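Long-range contacts in ferredoxin--NADP reductase, apicoplast (Plasmodium falciparum, PDB 3JQQ), which transfers electrons between ferredoxin and NADP(H) through a bound FAD, and may serve the last step of isoprenoid precursor synthesis in the apicoplast: residues N33-H42 against E112-I120; T178-I186 against I223-Y231. The protein carries 1 engineered substitution. All coordinates share one frame; numbering follows the deposited sequence.

Contact 1: N33-H42 against E112-I120; sequences NEVYHLEINH and ENLSVAIKI. With FAD (flavin-adenine dinucleotide), chain I.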
loop_
_atom_site.group_PDB
_atom_site.type_symbol
_atom_site.label_atom_id
_atom_site.label_comp_id
_atom_site.label_asym_id
_atom_site.label_seq_id
_atom_site.Cartn_x
_atom_site.Cartn_y
_atom_site.Cartn_z
ATOM N N ASN B 33 -9.460 8.168 9.705
ATOM C CA ASN B 33 -8.530 8.706 8.726
ATOM C C ASN B 33 -8.375 10.216 8.795
ATOM O O ASN B 33 -9.242 10.926 9.305
ATOM C CB ASN B 33 -8.973 8.314 7.316
ATOM C CG ASN B 33 -8.922 6.826 7.091
ATOM O OD1 ASN B 33 -8.021 6.145 7.581
ATOM N ND2 ASN B 33 -9.886 6.308 6.340
ATOM N N GLU B 34 -7.251 10.693 8.275
ATOM C CA GLU B 34 -7.028 12.111 8.076
ATOM C C GLU B 34 -6.759 12.318 6.594
ATOM O O GLU B 34 -5.806 11.764 6.048
ATOM C CB GLU B 34 -5.836 12.594 8.904
ATOM C CG GLU B 34 -5.652 14.107 8.898
ATOM C CD GLU B 34 -4.493 14.563 9.764
ATOM O OE1 GLU B 34 -3.770 13.699 10.303
ATOM O OE2 GLU B 34 -4.303 15.790 9.900
ATOM N N VAL B 35 -7.608 13.092 5.932
ATOM C CA VAL B 35 -7.381 13.384 4.522
ATOM C C VAL B 35 -7.781 14.807 4.142
ATOM O O VAL B 35 -8.860 15.291 4.495
ATOM C CB VAL B 35 -7.999 12.303 3.584
ATOM C CG1 VAL B 35 -9.054 11.470 4.314
ATOM C CG2 VAL B 35 -8.549 12.929 2.317
ATOM N N TYR B 36 -6.877 15.479 3.439
ATOM C CA TYR B 36 -7.061 16.879 3.102
ATOM C C TYR B 36 -7.329 17.076 1.617
ATOM O O TYR B 36 -6.649 16.505 0.761
ATOM C CB TYR B 36 -5.857 17.713 3.568
ATOM C CG TYR B 36 -5.773 17.814 5.074
ATOM C CD1 TYR B 36 -4.937 16.977 5.804
ATOM C CD2 TYR B 36 -6.560 18.722 5.773
ATOM C CE1 TYR B 36 -4.874 17.054 7.187
ATOM C CE2 TYR B 36 -6.505 18.807 7.156
ATOM C CZ TYR B 36 -5.660 17.967 7.855
ATOM O OH TYR B 36 -5.597 18.042 9.227
ATOM N N HIS B 37 -8.354 17.869 1.330
ATOM C CA HIS B 37 -8.662 18.305 -0.021
ATOM C C HIS B 37 -7.931 19.616 -0.269
ATOM O O HIS B 37 -8.164 20.603 0.429
ATOM C CB HIS B 37 -10.173 18.501 -0.162
ATOM C CG HIS B 37 -10.581 19.309 -1.356
ATOM N ND1 HIS B 37 -10.726 18.761 -2.612
ATOM C CD2 HIS B 37 -10.905 20.619 -1.478
ATOM C CE1 HIS B 37 -11.113 19.699 -3.459
ATOM N NE2 HIS B 37 -11.229 20.836 -2.796
ATOM N N LEU B 38 -7.029 19.622 -1.247
ATOM C CA LEU B 38 -6.268 20.824 -1.568
ATOM C C LEU B 38 -6.819 21.501 -2.814
ATOM O O LEU B 38 -6.929 20.874 -3.865
ATOM C CB LEU B 38 -4.789 20.488 -1.798
ATOM C CG LEU B 38 -3.968 19.841 -0.679
ATOM C CD1 LEU B 38 -2.551 19.560 -1.154
ATOM C CD2 LEU B 38 -3.947 20.728 0.561
ATOM N N GLU B 39 -7.169 22.778 -2.703
ATOM C CA GLU B 39 -7.444 23.570 -3.893
ATOM C C GLU B 39 -6.150 24.264 -4.298
ATOM O O GLU B 39 -5.517 24.937 -3.484
ATOM C CB GLU B 39 -8.576 24.582 -3.668
ATOM C CG GLU B 39 -9.213 25.063 -4.976
ATOM C CD GLU B 39 -10.403 25.988 -4.775
ATOM O OE1 GLU B 39 -11.138 25.820 -3.778
ATOM O OE2 GLU B 39 -10.605 26.881 -5.628
ATOM N N ILE B 40 -5.750 24.078 -5.552
ATOM C CA ILE B 40 -4.455 24.557 -6.021
ATOM C C ILE B 40 -4.567 25.469 -7.241
ATOM O O ILE B 40 -5.160 25.104 -8.252
ATOM C CB ILE B 40 -3.513 23.384 -6.336
ATOM C CG1 ILE B 40 -3.139 22.642 -5.049
ATOM C CG2 ILE B 40 -2.260 23.884 -7.051
ATOM C CD1 ILE B 40 -2.260 21.434 -5.269
ATOM N N ASN B 41 -3.992 26.670 -7.125
ATOM C CA ASN B 41 -3.954 27.626 -8.228
ATOM C C ASN B 41 -2.675 27.447 -9.034
ATOM O O ASN B 41 -1.570 27.647 -8.526
ATOM C CB ASN B 41 -4.068 29.061 -7.704
ATOM C CG ASN B 41 -4.241 30.086 -8.819
ATOM O OD1 ASN B 41 -3.468 30.127 -9.781
ATOM N ND2 ASN B 41 -5.260 30.936 -8.695
ATOM N N HIS B 42 -2.838 27.061 -10.287
ATOM C CA HIS B 42 -1.710 26.779 -11.161
ATOM C C HIS B 42 -1.686 27.791 -12.313
ATOM O O HIS B 42 -0.933 27.633 -13.275
ATOM C CB HIS B 42 -1.829 25.356 -11.704
ATOM C CG HIS B 42 -3.135 25.083 -12.384
ATOM N ND1 HIS B 42 -3.340 25.330 -13.730
ATOM C CD2 HIS B 42 -4.314 24.597 -11.908
ATOM C CE1 HIS B 42 -4.585 25.000 -14.052
ATOM N NE2 HIS B 42 -5.196 24.558 -12.968
ATOM N N GLU B 112 -10.977 26.705 -12.791
ATOM C CA GLU B 112 -9.785 27.534 -12.709
ATOM C C GLU B 112 -8.695 26.793 -11.940
ATOM O O GLU B 112 -7.599 26.580 -12.447
ATOM C CB GLU B 112 -10.111 28.878 -12.048
ATOM C CG GLU B 112 -9.038 29.943 -12.223
ATOM C CD GLU B 112 -9.550 31.345 -11.933
ATOM O OE1 GLU B 112 -8.734 32.209 -11.547
ATOM O OE2 GLU B 112 -10.769 31.585 -12.090
ATOM N N ASN B 113 -9.019 26.391 -10.714
ATOM C CA ASN B 113 -8.094 25.641 -9.862
ATOM C C ASN B 113 -8.255 24.132 -10.000
ATOM O O ASN B 113 -9.271 23.657 -10.513
ATOM C CB ASN B 113 -8.298 26.034 -8.396
ATOM C CG ASN B 113 -8.043 27.506 -8.149
ATOM O OD1 ASN B 113 -7.042 28.060 -8.601
ATOM N ND2 ASN B 113 -8.947 28.147 -7.419
ATOM N N LEU B 114 -7.253 23.381 -9.544
ATOM C CA LEU B 114 -7.331 21.919 -9.548
ATOM C C LEU B 114 -7.454 21.345 -8.132
ATOM O O LEU B 114 -7.049 21.977 -7.155
ATOM C CB LEU B 114 -6.142 21.300 -10.298
ATOM C CG LEU B 114 -4.736 21.418 -9.700
ATOM C CD1 LEU B 114 -4.523 20.388 -8.602
ATOM C CD2 LEU B 114 -3.683 21.262 -10.787
ATOM N N SER B 115 -8.023 20.144 -8.038
ATOM C CA SER B 115 -8.275 19.488 -6.756
ATOM C C SER B 115 -7.404 18.253 -6.572
ATOM O O SER B 115 -6.983 17.624 -7.540
ATOM C CB SER B 115 -9.740 19.057 -6.645
ATOM O OG SER B 115 -10.620 20.097 -7.019
ATOM N N VAL B 116 -7.165 17.904 -5.315
ATOM C CA VAL B 116 -6.426 16.711 -4.951
ATOM C C VAL B 116 -6.819 16.334 -3.527
ATOM O O VAL B 116 -7.005 17.210 -2.682
ATOM C CB VAL B 116 -4.905 16.952 -5.029
ATOM C CG1 VAL B 116 -4.198 16.307 -3.846
ATOM C CG2 VAL B 116 -4.350 16.441 -6.358
ATOM N N ALA B 117 -6.980 15.038 -3.270
ATOM C CA ALA B 117 -7.298 14.563 -1.926
ATOM C C ALA B 117 -6.189 13.658 -1.416
ATOM O O ALA B 117 -5.894 12.620 -2.014
ATOM C CB ALA B 117 -8.631 13.839 -1.913
ATOM N N ILE B 118 -5.581 14.055 -0.304
ATOM C CA ILE B 118 -4.400 13.375 0.208
ATOM C C ILE B 118 -4.618 12.821 1.608
ATOM O O ILE B 118 -4.865 13.566 2.555
ATOM C CB ILE B 118 -3.179 14.316 0.222
ATOM C CG1 ILE B 118 -2.882 14.818 -1.191
ATOM C CG2 ILE B 118 -1.960 13.611 0.809
ATOM C CD1 ILE B 118 -1.702 15.749 -1.266
ATOM N N LYS B 119 -4.532 11.501 1.718
ATOM C CA LYS B 119 -4.576 10.815 3.000
ATOM C C LYS B 119 -3.244 11.034 3.709
ATOM O O LYS B 119 -2.181 10.913 3.102
ATOM C CB LYS B 119 -4.824 9.320 2.774
ATOM C CG LYS B 119 -5.069 8.488 4.035
ATOM C CD LYS B 119 -5.106 7.001 3.681
ATOM C CE LYS B 119 -5.024 6.102 4.915
ATOM N NZ LYS B 119 -6.367 5.686 5.417
ATOM N N ILE B 120 -3.304 11.383 4.989
ATOM C CA ILE B 120 -2.097 11.609 5.773
ATOM C C ILE B 120 -1.706 10.320 6.480
ATOM O O ILE B 120 -2.411 9.851 7.371
ATOM C CB ILE B 120 -2.282 12.742 6.791
ATOM C CG1 ILE B 120 -2.706 14.031 6.080
ATOM C CG2 ILE B 120 -1.009 12.965 7.593
ATOM C CD1 ILE B 120 -1.764 14.461 4.966
HETATM P PA FAD I . 6.033 7.485 2.362
HETATM O O1A FAD I . 6.443 7.334 0.917
HETATM O O2A FAD I . 7.020 8.345 3.116
HETATM O O5B FAD I . 5.861 6.034 3.048
HETATM C C5B FAD I . 4.879 5.131 2.585
HETATM C C4B FAD I . 4.150 4.478 3.756
HETATM O O4B FAD I . 5.072 3.885 4.654
HETATM C C3B FAD I . 3.358 5.499 4.551
HETATM O O3B FAD I . 2.165 4.892 4.989
HETATM C C2B FAD I . 4.239 5.794 5.747
HETATM O O2B FAD I . 3.464 6.077 6.890
HETATM C C1B FAD I . 5.037 4.514 5.924
HETATM N N9A FAD I . 6.414 4.773 6.384
HETATM C C8A FAD I . 7.337 5.610 5.813
HETATM N N7A FAD I . 8.480 5.547 6.539
HETATM C C5A FAD I . 8.298 4.679 7.557
HETATM C C6A FAD I . 9.132 4.250 8.583
HETATM N N6A FAD I . 10.343 4.783 8.732
HETATM N N1A FAD I . 8.657 3.335 9.499
HETATM C C2A FAD I . 7.369 2.856 9.392
HETATM N N3A FAD I . 6.548 3.290 8.373
HETATM C C4A FAD I . 7.006 4.187 7.469
HETATM N N1 FAD I . -2.543 9.019 -2.398
HETATM C C2 FAD I . -3.504 9.893 -1.941
HETATM O O2 FAD I . -3.532 10.182 -0.744
HETATM N N3 FAD I . -4.423 10.437 -2.817
HETATM C C4 FAD I . -4.388 10.105 -4.154
HETATM O O4 FAD I . -5.208 10.587 -4.932
HETATM C C4X FAD I . -3.421 9.222 -4.618
HETATM N N5 FAD I . -3.381 8.888 -5.955
HETATM C C5X FAD I . -2.415 8.011 -6.400
HETATM C C6 FAD I . -2.377 7.675 -7.750
HETATM C C7 FAD I . -1.412 6.795 -8.216
HETATM C C7M FAD I . -1.374 6.434 -9.675
HETATM C C8 FAD I . -0.484 6.254 -7.326
HETATM C C8M FAD I . 0.569 5.295 -7.808
HETATM C C9 FAD I . -0.527 6.591 -5.979
HETATM C C9A FAD I . -1.490 7.468 -5.507
HETATM N N10 FAD I . -1.519 7.806 -4.163
HETATM C C10 FAD I . -2.496 8.679 -3.729
HETATM C "C1'" FAD I . -0.421 7.375 -3.210
HETATM C "C2'" FAD I . 0.552 8.520 -2.893
HETATM O "O2'" FAD I . 1.281 8.834 -4.053
HETATM C "C3'" FAD I . 1.594 8.233 -1.800
HETATM O "O3'" FAD I . 2.126 6.934 -1.942
HETATM C "C4'" FAD I . 1.073 8.430 -0.377
HETATM O "O4'" FAD I . 0.760 9.792 -0.192
HETATM C "C5'" FAD I . 2.141 8.042 0.641
HETATM O "O5'" FAD I . 3.251 8.882 0.428
HETATM P P FAD I . 4.146 9.430 1.648
HETATM O O1P FAD I . 5.387 10.095 1.100
HETATM O O2P FAD I . 3.368 10.376 2.534
HETATM O O3P FAD I . 4.549 8.100 2.460
HETATM O O HOH W 1 -5.091 8.637 7.793
HETATM O O HOH W 2 -5.214 27.728 -11.750
#
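Leu114 reaches across to Ile40 and His42 with its two methyl branches. CD1 lies beside the Ile40 side chain, 3.9 Å from CB of Ile40, and the two side chains point the same way. CD2 turns to the imidazole of His42 and meets its CD2 atom at 3.6 Å. With chi1 near 68°, CG of Leu114 sits close to both backbone neighbours, and from there CD1 goes to Ile40 and CD2 to His42. Next to it, Asn113 uses both ends of its amide. Its ND2 bonds to Glu39 OE2 at 2.7 Å, on the anti side of the carboxylate, with the two planes 54° apart. Its OD1 sits against CA and CB of Asn41. The segments are neighbouring antiparallel strands of the FAD-binding beta-barrel, and backbone bonds run from Ile40–Leu114 to Glu34–Ile120. Ala117 and Lys119 also hold the flavin: FAD N3 donates to Ala117 O at 2.8 Å, and Lys119 N donates to FAD O2. At the far end Ile120 N bonds to Glu34 O at 2.7 Å, almost straight (175°). Ile120 CG1 approaches the edge of the Tyr36 ring, 3.7 Å from CD1 of Tyr36. Tyr36 OH in turn donates to Glu34 OE2, which also forms a salt bridge with Lys143. Lys119 NZ pairs with a phosphate oxygen of the bound adenosine-2'-5'-diphosphate and also donates to Asn33 OD1, from above the carbonyl plane.

Contact 2: T178-I186 against I223-Y231; sequences TGTGISPYI and ILYLNELEY. With FAD (flavin-adenine dinucleotide), chain I.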
loop_
_atom_site.group_PDB
_atom_site.type_symbol
_atom_site.label_atom_id
_atom_site.label_comp_id
_atom_site.label_asym_id
_atom_site.label_seq_id
_atom_site.Cartn_x
_atom_site.Cartn_y
_atom_site.Cartn_z
ATOM N N THR B 178 -11.769 2.466 -3.832
ATOM C CA THR B 178 -11.527 2.374 -2.399
ATOM C C THR B 178 -10.779 3.624 -1.948
ATOM O O THR B 178 -9.889 4.107 -2.645
ATOM C CB THR B 178 -10.693 1.128 -2.017
ATOM O OG1 THR B 178 -9.403 1.197 -2.642
ATOM C CG2 THR B 178 -11.401 -0.148 -2.451
ATOM N N GLY B 179 -11.148 4.152 -0.785
ATOM C CA GLY B 179 -10.455 5.309 -0.222
ATOM C C GLY B 179 -10.308 6.466 -1.193
ATOM O O GLY B 179 -11.290 6.933 -1.765
ATOM N N THR B 180 -9.077 6.937 -1.373
ATOM C CA THR B 180 -8.817 8.073 -2.253
ATOM C C THR B 180 -8.975 7.701 -3.721
ATOM O O THR B 180 -8.835 8.544 -4.606
ATOM C CB THR B 180 -7.414 8.665 -2.025
ATOM O OG1 THR B 180 -6.423 7.647 -2.217
ATOM C CG2 THR B 180 -7.295 9.230 -0.616
ATOM N N GLY B 181 -9.277 6.432 -3.973
ATOM C CA GLY B 181 -9.531 5.955 -5.323
ATOM C C GLY B 181 -10.800 6.510 -5.947
ATOM O O GLY B 181 -11.083 6.249 -7.116
ATOM N N ILE B 182 -11.579 7.271 -5.187
ATOM C CA ILE B 182 -12.783 7.863 -5.761
ATOM C C ILE B 182 -12.424 9.125 -6.554
ATOM O O ILE B 182 -13.186 9.575 -7.409
ATOM C CB ILE B 182 -13.852 8.172 -4.681
ATOM C CG1 ILE B 182 -15.194 8.530 -5.330
ATOM C CG2 ILE B 182 -13.379 9.283 -3.756
ATOM C CD1 ILE B 182 -16.007 7.334 -5.780
ATOM N N SER B 183 -11.240 9.668 -6.282
ATOM C CA SER B 183 -10.807 10.945 -6.854
ATOM C C SER B 183 -11.037 11.121 -8.360
ATOM O O SER B 183 -11.703 12.070 -8.771
ATOM C CB SER B 183 -9.349 11.234 -6.491
ATOM O OG SER B 183 -9.261 11.786 -5.188
ATOM N N PRO B 184 -10.481 10.224 -9.191
ATOM C CA PRO B 184 -10.676 10.410 -10.629
ATOM C C PRO B 184 -12.138 10.257 -11.043
ATOM O O PRO B 184 -12.539 10.772 -12.088
ATOM C CB PRO B 184 -9.828 9.293 -11.248
ATOM C CG PRO B 184 -9.723 8.259 -10.182
ATOM C CD PRO B 184 -9.685 9.023 -8.888
ATOM N N TYR B 185 -12.926 9.555 -10.235
ATOM C CA TYR B 185 -14.344 9.395 -10.529
ATOM C C TYR B 185 -15.099 10.689 -10.244
ATOM O O TYR B 185 -16.075 11.012 -10.925
ATOM C CB TYR B 185 -14.942 8.229 -9.738
ATOM C CG TYR B 185 -14.268 6.901 -10.008
ATOM C CD1 TYR B 185 -14.000 6.014 -8.973
ATOM C CD2 TYR B 185 -13.890 6.540 -11.295
ATOM C CE1 TYR B 185 -13.385 4.799 -9.214
ATOM C CE2 TYR B 185 -13.269 5.328 -11.547
ATOM C CZ TYR B 185 -13.020 4.460 -10.503
ATOM O OH TYR B 185 -12.404 3.251 -10.748
ATOM N N ILE B 186 -14.642 11.424 -9.234
ATOM C CA ILE B 186 -15.179 12.749 -8.949
ATOM C C ILE B 186 -14.865 13.677 -10.118
ATOM O O ILE B 186 -15.707 14.473 -10.539
ATOM C CB ILE B 186 -14.582 13.333 -7.652
ATOM C CG1 ILE B 186 -14.913 12.432 -6.456
ATOM C CG2 ILE B 186 -15.080 14.753 -7.421
ATOM C CD1 ILE B 186 -16.384 12.087 -6.326
ATOM N N ILE B 223 -16.316 8.479 3.727
ATOM C CA ILE B 223 -16.621 8.727 2.324
ATOM C C ILE B 223 -16.008 10.051 1.887
ATOM O O ILE B 223 -16.339 11.111 2.423
ATOM C CB ILE B 223 -18.137 8.765 2.057
ATOM C CG1 ILE B 223 -18.790 7.455 2.495
ATOM C CG2 ILE B 223 -18.413 9.036 0.585
ATOM C CD1 ILE B 223 -20.298 7.508 2.501
ATOM N N LEU B 224 -15.106 9.989 0.927
ATOM C CA LEU B 224 -14.487 11.187 0.392
ATOM C C LEU B 224 -15.405 11.816 -0.652
ATOM O O LEU B 224 -15.993 11.115 -1.474
ATOM C CB LEU B 224 -13.119 10.849 -0.203
ATOM C CG LEU B 224 -12.209 10.130 0.800
ATOM C CD1 LEU B 224 -10.867 9.770 0.182
ATOM C CD2 LEU B 224 -12.020 10.976 2.052
ATOM N N TYR B 225 -15.534 13.135 -0.606
ATOM C CA TYR B 225 -16.382 13.871 -1.545
ATOM C C TYR B 225 -17.857 13.463 -1.439
ATOM O O TYR B 225 -18.564 13.355 -2.440
ATOM C CB TYR B 225 -15.860 13.737 -2.975
ATOM C CG TYR B 225 -14.490 14.361 -3.169
ATOM C CD1 TYR B 225 -14.320 15.735 -3.135
ATOM C CD2 TYR B 225 -13.365 13.570 -3.383
ATOM C CE1 TYR B 225 -13.072 16.310 -3.303
ATOM C CE2 TYR B 225 -12.114 14.139 -3.553
ATOM C CZ TYR B 225 -11.975 15.511 -3.510
ATOM O OH TYR B 225 -10.736 16.084 -3.673
ATOM N N LEU B 226 -18.303 13.257 -0.204
ATOM C CA LEU B 226 -19.687 12.906 0.109
ATOM C C LEU B 226 -20.668 13.995 -0.331
ATOM O O LEU B 226 -21.794 13.699 -0.738
ATOM C CB LEU B 226 -19.818 12.648 1.615
ATOM C CG LEU B 226 -20.941 11.757 2.163
ATOM C CD1 LEU B 226 -22.037 12.571 2.834
ATOM C CD2 LEU B 226 -21.511 10.827 1.087
ATOM N N ASN B 227 -20.241 15.252 -0.243
ATOM C CA ASN B 227 -21.064 16.381 -0.677
ATOM C C ASN B 227 -21.445 16.258 -2.143
ATOM O O ASN B 227 -22.624 16.286 -2.502
ATOM C CB ASN B 227 -20.324 17.706 -0.474
ATOM C CG ASN B 227 -20.205 18.095 0.981
ATOM O OD1 ASN B 227 -20.839 17.502 1.850
ATOM N ND2 ASN B 227 -19.392 19.106 1.255
ATOM N N GLU B 228 -20.424 16.140 -2.987
ATOM C CA GLU B 228 -20.617 15.990 -4.420
ATOM C C GLU B 228 -21.405 14.723 -4.739
ATOM O O GLU B 228 -22.369 14.759 -5.502
ATOM C CB GLU B 228 -19.268 15.957 -5.140
ATOM C CG GLU B 228 -18.507 17.274 -5.113
ATOM C CD GLU B 228 -17.798 17.522 -3.795
ATOM O OE1 GLU B 228 -17.143 18.579 -3.669
ATOM O OE2 GLU B 228 -17.893 16.664 -2.889
ATOM N N LEU B 229 -20.987 13.605 -4.151
ATOM C CA LEU B 229 -21.634 12.325 -4.407
ATOM C C LEU B 229 -23.117 12.363 -4.069
ATOM O O LEU B 229 -23.946 11.828 -4.807
ATOM C CB LEU B 229 -20.937 11.193 -3.643
ATOM C CG LEU B 229 -19.569 10.729 -4.157
ATOM C CD1 LEU B 229 -18.921 9.753 -3.177
ATOM C CD2 LEU B 229 -19.684 10.105 -5.542
ATOM N N GLU B 230 -23.452 12.998 -2.950
ATOM C CA GLU B 230 -24.848 13.142 -2.557
ATOM C C GLU B 230 -25.579 14.123 -3.468
ATOM O O GLU B 230 -26.772 13.974 -3.720
ATOM C CB GLU B 230 -24.965 13.570 -1.092
ATOM C CG GLU B 230 -24.785 12.422 -0.112
ATOM C CD GLU B 230 -24.936 12.851 1.335
ATOM O OE1 GLU B 230 -24.609 14.015 1.651
ATOM O OE2 GLU B 230 -25.376 12.018 2.159
ATOM N N TYR B 231 -24.857 15.120 -3.968
ATOM C CA TYR B 231 -25.451 16.097 -4.871
ATOM C C TYR B 231 -25.796 15.469 -6.219
ATOM O O TYR B 231 -26.815 15.806 -6.830
ATOM C CB TYR B 231 -24.524 17.298 -5.075
ATOM C CG TYR B 231 -24.958 18.206 -6.213
ATOM C CD1 TYR B 231 -25.898 19.210 -6.009
ATOM C CD2 TYR B 231 -24.435 18.051 -7.489
ATOM C CE1 TYR B 231 -26.295 20.038 -7.047
ATOM C CE2 TYR B 231 -24.825 18.872 -8.530
ATOM C CZ TYR B 231 -25.755 19.864 -8.303
ATOM O OH TYR B 231 -26.145 20.682 -9.339
HETATM P PA FAD I . 6.033 7.485 2.362
HETATM O O1A FAD I . 6.443 7.334 0.917
HETATM O O2A FAD I . 7.020 8.345 3.116
HETATM O O5B FAD I . 5.861 6.034 3.048
HETATM C C5B FAD I . 4.879 5.131 2.585
HETATM C C4B FAD I . 4.150 4.478 3.756
HETATM O O4B FAD I . 5.072 3.885 4.654
HETATM C C3B FAD I . 3.358 5.499 4.551
HETATM O O3B FAD I . 2.165 4.892 4.989
HETATM C C2B FAD I . 4.239 5.794 5.747
HETATM O O2B FAD I . 3.464 6.077 6.890
HETATM C C1B FAD I . 5.037 4.514 5.924
HETATM N N9A FAD I . 6.414 4.773 6.384
HETATM C C8A FAD I . 7.337 5.610 5.813
HETATM N N7A FAD I . 8.480 5.547 6.539
HETATM C C5A FAD I . 8.298 4.679 7.557
HETATM C C6A FAD I . 9.132 4.250 8.583
HETATM N N6A FAD I . 10.343 4.783 8.732
HETATM N N1A FAD I . 8.657 3.335 9.499
HETATM C C2A FAD I . 7.369 2.856 9.392
HETATM N N3A FAD I . 6.548 3.290 8.373
HETATM C C4A FAD I . 7.006 4.187 7.469
HETATM N N1 FAD I . -2.543 9.019 -2.398
HETATM C C2 FAD I . -3.504 9.893 -1.941
HETATM O O2 FAD I . -3.532 10.182 -0.744
HETATM N N3 FAD I . -4.423 10.437 -2.817
HETATM C C4 FAD I . -4.388 10.105 -4.154
HETATM O O4 FAD I . -5.208 10.587 -4.932
HETATM C C4X FAD I . -3.421 9.222 -4.618
HETATM N N5 FAD I . -3.381 8.888 -5.955
HETATM C C5X FAD I . -2.415 8.011 -6.400
HETATM C C6 FAD I . -2.377 7.675 -7.750
HETATM C C7 FAD I . -1.412 6.795 -8.216
HETATM C C7M FAD I . -1.374 6.434 -9.675
HETATM C C8 FAD I . -0.484 6.254 -7.326
HETATM C C8M FAD I . 0.569 5.295 -7.808
HETATM C C9 FAD I . -0.527 6.591 -5.979
HETATM C C9A FAD I . -1.490 7.468 -5.507
HETATM N N10 FAD I . -1.519 7.806 -4.163
HETATM C C10 FAD I . -2.496 8.679 -3.729
HETATM C "C1'" FAD I . -0.421 7.375 -3.210
HETATM C "C2'" FAD I . 0.552 8.520 -2.893
HETATM O "O2'" FAD I . 1.281 8.834 -4.053
HETATM C "C3'" FAD I . 1.594 8.233 -1.800
HETATM O "O3'" FAD I . 2.126 6.934 -1.942
HETATM C "C4'" FAD I . 1.073 8.430 -0.377
HETATM O "O4'" FAD I . 0.760 9.792 -0.192
HETATM C "C5'" FAD I . 2.141 8.042 0.641
HETATM O "O5'" FAD I . 3.251 8.882 0.428
HETATM P P FAD I . 4.146 9.430 1.648
HETATM O O1P FAD I . 5.387 10.095 1.100
HETATM O O2P FAD I . 3.368 10.376 2.534
HETATM O O3P FAD I . 4.549 8.100 2.460
#
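Ile186 packs against the Tyr225 side chain along its first atoms. The Tyr225 side chain starts with CB, 3.8 Å from CD1 of Ile186. CG comes next and lies at the same distance from Ile186 CG1. CD2 is the closest ring atom to Ile186, 3.6 Å from its CG1, while Ile186 CG2 lies over one face of the ring. With chi1 at -60°, Ile186 sends CG1 and CD1 along the CB and CD2 side of Tyr225. CE2 passes Ser183 OG, which lies near the ring plane at 4.0 Å. At the tip, OH leaves the contact, bonded to Ser106 and probably to His37. Beyond the ring, Ile186 CD1 also touches Leu229 CD2 at 3.9 Å, and these two side chains cross at about a right angle. Leu224 packs on the turn before the helix. Its CB meets Ile182 CG2, and its CD1 packs at 3.6 Å from CA of Thr180 and near Gly179 O. Thr180 OG1 is hydrogen-bonded to Tyr316, and it lies 3.5 Å from FAD N3. Tyr225 is the N-cap residue of helix 226-235. The arrangement joins the starts of two helices that follow strands 173-178 and 211-217. This is the nucleotide-binding alpha/beta domain of ferredoxin-NADP reductases, where the glycine-containing turn after the first strand borders the dinucleotide site.

How the contacts relate
Strand 16-25 comes first, and residues 33-42 add the next strand of the antiparallel barrel. The chain then runs through strands 53-56 and 101-104 before 112-120 closes contact 1. Strand 134-135, helix 137-144 and strand 150-157 follow, and the chain passes into the parallel sheet. Contact 2 opens at 178-186, after strand 173-178, and closes at 223-231, after strand 211-217. The two loops therefore follow one another and neither nest nor cross. They do meet in space across the domain boundary. His37 ND1 lies 2.9 Å from Tyr225 OH, a probable hydrogen bond, and Val35 CG1 packs on Leu224 CD2. Both contacts also touch the FAD, which lies where the two domains join.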